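Side-chain contacts in MdbA protein (PDB 6BO0), which probably forms disulfide bonds in exported proteins, as a thiol-disulfide oxidoreductase of the DsbA family with a thioredoxin-like fold: residues N20-V23 with V28-V31; I100-S105 with S155-K160. All coordinates share one frame; numbering follows the deposited sequence.

Contact 1. Residues N20-V23 with V28-V31; sequences NNKV and VQLV
Lys22 and Gln29 face each other as a hydrogen-bonded antiparallel pair. Gln29 N donates a hydrogen bond to Lys22 O at 2.8 Å. Lys22 N returns a bond to Gln29 O at 3.0 Å. Their side chains run alongside each other, pointing the same way. CG and CE of Lys22 each lie 3.7 Å from OE1 of Gln29, so aliphatic methylenes border the amide. Lys22 reaches there with CG between its backbone N and carbonyl carbon (chi1 75°) and an extended chain beyond. The Gln29 side chain also touches Lys73 and Asn75 of strand 72-78.

Asn20 and Val31 form the next hydrogen-bonded pair. Asn20 N meets Val31 O at 2.8 Å. Val31 N meets Asn20 O at 3.2 Å. The side chain of Asn20 takes its polar partner, Asp33, just past the segment.

On the other face, CB of Asn21 packs on CD2 of Leu30 at 4.0 Å. The amide of Asn21 leads away to Asp104 O. Val28 rests on Ala101 and Tyr109, and strand 72-78 bonds to the far edge of 28-31. The arrangement is a beta hairpin at the margin of the thioredoxin-like sheet.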
loop_
_atom_site.group_PDB
_atom_site.type_symbol
_atom_site.label_atom_id
_atom_site.label_comp_id
_atom_site.label_asym_id
_atom_site.label_seq_id
_atom_site.Cartn_x
_atom_site.Cartn_y
_atom_site.Cartn_z
ATOM N N ASN A 20 -10.252 9.567 1.117
ATOM C CA ASN A 20 -11.036 8.340 1.115
ATOM C C ASN A 20 -10.240 7.191 0.537
ATOM O O ASN A 20 -9.302 7.390 -0.233
ATOM C CB ASN A 20 -12.293 8.566 0.268
ATOM C CG ASN A 20 -13.054 9.767 0.720
ATOM O OD1 ASN A 20 -13.262 9.905 1.922
ATOM N ND2 ASN A 20 -13.379 10.659 -0.183
ATOM N N ASN A 21 -10.636 5.988 0.940
ATOM C CA ASN A 21 -10.013 4.772 0.474
ATOM C C ASN A 21 -11.072 3.844 -0.026
ATOM O O ASN A 21 -12.044 3.574 0.688
ATOM C CB ASN A 21 -9.229 4.054 1.599
ATOM C CG ASN A 21 -10.074 3.780 2.851
ATOM O OD1 ASN A 21 -10.721 4.691 3.379
ATOM N ND2 ASN A 21 -10.046 2.561 3.351
ATOM N N LYS A 22 -10.883 3.300 -1.212
ATOM C CA LYS A 22 -11.737 2.204 -1.624
ATOM C C LYS A 22 -10.988 1.292 -2.586
ATOM O O LYS A 22 -9.971 1.661 -3.139
ATOM C CB LYS A 22 -13.050 2.685 -2.203
ATOM C CG LYS A 22 -12.911 3.246 -3.582
ATOM C CD LYS A 22 -14.287 3.477 -4.197
ATOM C CE LYS A 22 -14.232 3.474 -5.724
ATOM N NZ LYS A 22 -15.548 3.146 -6.346
ATOM N N VAL A 23 -11.466 0.078 -2.733
ATOM C CA VAL A 23 -10.913 -0.831 -3.714
ATOM C C VAL A 23 -11.619 -0.609 -5.038
ATOM O O VAL A 23 -12.836 -0.611 -5.097
ATOM C CB VAL A 23 -11.036 -2.272 -3.239
ATOM C CG1 VAL A 23 -10.513 -3.233 -4.289
ATOM C CG2 VAL A 23 -10.279 -2.424 -1.923
ATOM N N VAL A 28 -5.995 -0.121 -4.680
ATOM C CA VAL A 28 -6.446 0.635 -3.538
ATOM C C VAL A 28 -6.411 2.101 -3.951
ATOM O O VAL A 28 -5.328 2.659 -4.182
ATOM C CB VAL A 28 -5.589 0.364 -2.273
ATOM C CG1 VAL A 28 -6.011 1.300 -1.162
ATOM C CG2 VAL A 28 -5.677 -1.092 -1.832
ATOM N N GLN A 29 -7.596 2.692 -4.095
ATOM C CA GLN A 29 -7.729 4.054 -4.600
ATOM C C GLN A 29 -7.813 5.004 -3.423
ATOM O O GLN A 29 -8.685 4.868 -2.555
ATOM C CB GLN A 29 -9.010 4.146 -5.451
ATOM C CG GLN A 29 -9.335 5.529 -6.018
ATOM C CD GLN A 29 -10.821 5.677 -6.377
ATOM O OE1 GLN A 29 -11.642 6.138 -5.565
ATOM N NE2 GLN A 29 -11.180 5.225 -7.552
ATOM N N LEU A 30 -6.922 5.985 -3.439
ATOM C CA LEU A 30 -6.892 7.053 -2.465
ATOM C C LEU A 30 -7.199 8.354 -3.183
ATOM O O LEU A 30 -6.480 8.772 -4.091
ATOM C CB LEU A 30 -5.514 7.148 -1.799
ATOM C CG LEU A 30 -4.971 5.816 -1.253
ATOM C CD1 LEU A 30 -3.579 6.059 -0.666
ATOM C CD2 LEU A 30 -5.890 5.221 -0.188
ATOM N N VAL A 31 -8.249 9.022 -2.753
ATOM C CA VAL A 31 -8.730 10.227 -3.444
ATOM C C VAL A 31 -9.552 11.004 -2.445
ATOM O O VAL A 31 -10.205 10.428 -1.573
ATOM C CB VAL A 31 -9.552 9.916 -4.720
ATOM C CG1 VAL A 31 -10.945 9.408 -4.400
ATOM C CG2 VAL A 31 -9.625 11.134 -5.613
#

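Contact 2. Residues I100-S105 with S155-K160; sequences IAKDDS and SDEFKK
Lys102 and Glu157 form a salt bridge between helix 89-103 and helix 155-172 of this DsbA-like thioredoxin fold. Lys102 lies near the C-terminal end of helix 89-103. Glu157 lies in the first turn of helix 155-172. The backbones stay well apart, with 10.9 Å between CA of Lys102 and CA of Phe158, so the two long side chains bridge the distance.

Lys102 is stretched out along its whole length. Its CG stands opposite the backbone N (chi1 -169°), and the later torsions are all close to 180°. Glu157 also carries its CG trans to N, and it is extended to its carboxylate. The two chains cross at about a right angle. NZ of Lys102 meets OE2 of Glu157 at 2.6 Å, a short bond. OE2 accepts with its syn lone pair, on the side of OE1. CD and CE of Lys102 also pass near this oxygen, each 3.5 Å from OE2.

OE2 has a second partner in the hydroxyl of Tyr98, one turn before Lys102. Two groups of the same helix therefore grip one carboxylate oxygen, which should limit rotation of the carboxylate. This probably favours its charged form. A water closes a ring on the remaining oxygen: it accepts from Lys102 NZ at 2.9 Å and donates to Glu157 OE1 at 2.8 Å.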
loop_
_atom_site.group_PDB
_atom_site.type_symbol
_atom_site.label_atom_id
_atom_site.label_comp_id
_atom_site.label_asym_id
_atom_site.label_seq_id
_atom_site.Cartn_x
_atom_site.Cartn_y
_atom_site.Cartn_z
ATOM N N ILE A 100 -7.327 -3.935 5.445
ATOM C CA ILE A 100 -7.561 -2.617 6.025
ATOM C C ILE A 100 -8.102 -1.644 4.955
ATOM O O ILE A 100 -9.038 -0.885 5.210
ATOM C CB ILE A 100 -6.276 -2.078 6.677
ATOM C CG1 ILE A 100 -5.805 -3.011 7.791
ATOM C CG2 ILE A 100 -6.438 -0.683 7.184
ATOM C CD1 ILE A 100 -4.420 -2.715 8.310
ATOM N N ALA A 101 -7.514 -1.680 3.767
ATOM C CA ALA A 101 -7.975 -0.808 2.688
ATOM C C ALA A 101 -9.440 -1.030 2.371
ATOM O O ALA A 101 -10.159 -0.067 2.087
ATOM C CB ALA A 101 -7.152 -1.024 1.435
ATOM N N LYS A 102 -9.855 -2.288 2.348
ATOM C CA LYS A 102 -11.203 -2.631 1.932
ATOM C C LYS A 102 -12.235 -2.380 3.037
ATOM O O LYS A 102 -13.345 -1.905 2.759
ATOM C CB LYS A 102 -11.256 -4.097 1.484
ATOM C CG LYS A 102 -12.563 -4.460 0.787
ATOM C CD LYS A 102 -12.576 -5.885 0.283
ATOM C CE LYS A 102 -13.867 -6.108 -0.463
ATOM N NZ LYS A 102 -14.007 -7.424 -1.105
ATOM N N ASP A 103 -11.877 -2.698 4.289
ATOM C CA ASP A 103 -12.848 -2.706 5.405
ATOM C C ASP A 103 -12.692 -1.627 6.430
ATOM O O ASP A 103 -13.540 -1.507 7.326
ATOM C CB ASP A 103 -12.709 -3.955 6.255
ATOM C CG ASP A 103 -13.222 -5.158 5.616
ATOM O OD1 ASP A 103 -13.511 -5.185 4.412
ATOM O OD2 ASP A 103 -13.351 -6.160 6.370
ATOM N N ASP A 104 -11.619 -0.872 6.381
ATOM C CA ASP A 104 -11.269 -0.005 7.459
ATOM C C ASP A 104 -11.005 1.407 6.938
ATOM O O ASP A 104 -11.393 1.743 5.823
ATOM C CB ASP A 104 -10.101 -0.606 8.264
ATOM C CG ASP A 104 -10.220 -0.356 9.761
ATOM O OD1 ASP A 104 -10.128 0.825 10.177
ATOM O OD2 ASP A 104 -10.413 -1.327 10.513
ATOM N N SER A 105 -10.435 2.255 7.774
ATOM C CA SER A 105 -10.327 3.665 7.448
ATOM C C SER A 105 -9.052 3.969 6.650
ATOM O O SER A 105 -8.032 3.267 6.712
ATOM C CB SER A 105 -10.324 4.535 8.710
ATOM O OG SER A 105 -9.122 4.337 9.434
ATOM N N SER A 155 -7.072 -13.542 1.793
ATOM C CA SER A 155 -5.853 -14.051 1.176
ATOM C C SER A 155 -6.002 -14.420 -0.274
ATOM O O SER A 155 -5.165 -14.082 -1.110
ATOM C CB SER A 155 -5.318 -15.230 1.969
ATOM O OG SER A 155 -4.870 -14.794 3.250
ATOM N N ASP A 156 -7.077 -15.106 -0.610
ATOM C CA ASP A 156 -7.264 -15.516 -1.985
ATOM C C ASP A 156 -7.637 -14.333 -2.881
ATOM O O ASP A 156 -7.165 -14.234 -4.016
ATOM C CB ASP A 156 -8.287 -16.638 -2.039
ATOM C CG ASP A 156 -7.739 -17.962 -1.459
ATOM O OD1 ASP A 156 -6.508 -18.083 -1.224
ATOM O OD2 ASP A 156 -8.542 -18.886 -1.250
ATOM N N GLU A 157 -8.469 -13.430 -2.376
ATOM C CA GLU A 157 -8.803 -12.216 -3.106
ATOM C C GLU A 157 -7.531 -11.421 -3.409
ATOM O O GLU A 157 -7.335 -10.919 -4.522
ATOM C CB GLU A 157 -9.771 -11.421 -2.277
ATOM C CG GLU A 157 -10.379 -10.207 -2.945
ATOM C CD GLU A 157 -11.641 -9.741 -2.228
ATOM O OE1 GLU A 157 -12.555 -10.562 -2.015
ATOM O OE2 GLU A 157 -11.756 -8.566 -1.894
ATOM N N PHE A 158 -6.638 -11.337 -2.426
ATOM C CA PHE A 158 -5.397 -10.618 -2.606
ATOM C C PHE A 158 -4.500 -11.282 -3.651
ATOM O O PHE A 158 -3.838 -10.604 -4.423
ATOM C CB PHE A 158 -4.639 -10.447 -1.282
ATOM C CG PHE A 158 -3.326 -9.737 -1.502
ATOM C CD1 PHE A 158 -3.303 -8.361 -1.719
ATOM C CD2 PHE A 158 -2.152 -10.448 -1.649
ATOM C CE1 PHE A 158 -2.120 -7.719 -2.046
ATOM C CE2 PHE A 158 -0.966 -9.806 -1.984
ATOM C CZ PHE A 158 -0.960 -8.441 -2.187
ATOM N N LYS A 159 -4.461 -12.614 -3.690
ATOM C CA LYS A 159 -3.675 -13.287 -4.735
ATOM C C LYS A 159 -4.096 -12.793 -6.122
ATOM O O LYS A 159 -3.246 -12.540 -7.001
ATOM C CB LYS A 159 -3.811 -14.809 -4.646
ATOM C CG LYS A 159 -3.088 -15.451 -3.466
ATOM C CD LYS A 159 -3.245 -16.967 -3.487
ATOM C CE LYS A 159 -3.199 -17.574 -2.090
ATOM N NZ LYS A 159 -3.141 -19.059 -2.156
ATOM N N LYS A 160 -5.400 -12.670 -6.332
ATOM C CA LYS A 160 -5.903 -12.174 -7.612
ATOM C C LYS A 160 -5.582 -10.690 -7.816
ATOM O O LYS A 160 -5.277 -10.273 -8.935
ATOM C CB LYS A 160 -7.414 -12.416 -7.748
ATOM C CG LYS A 160 -7.983 -11.928 -9.081
ATOM C CD LYS A 160 -9.366 -12.476 -9.359
ATOM C CE LYS A 160 -10.199 -11.602 -10.278
ATOM N NZ LYS A 160 -9.548 -11.115 -11.501
HETATM O O HOH W 1 -15.018 -10.133 -0.672
#

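In the fold
Contact 1 and contact 2 lie about 12 Å apart, centre to centre, and they meet at the C-terminal end of helix 89-103. ND2 of Asn21 is 2.9 Å from Asp104 O, a probable hydrogen bond. The same ND2 is 2.9 Å from Ala101 O, where the bond is weak. CG2 of Val28 packs on CB of Ala101 at 3.6 Å. The end of helix 89-103 thus touches the hairpin and also reaches helix 155-172 through Lys102. Contact 1 belongs to the sheet; contact 2 joins helix 89-103 to the long helix leading to strand 181-184. Cys49, present as S-hydroxycysteine, starts the CHYC sequence at the head of helix 51-68, the family's CxxC active-site motif; neither contact includes it.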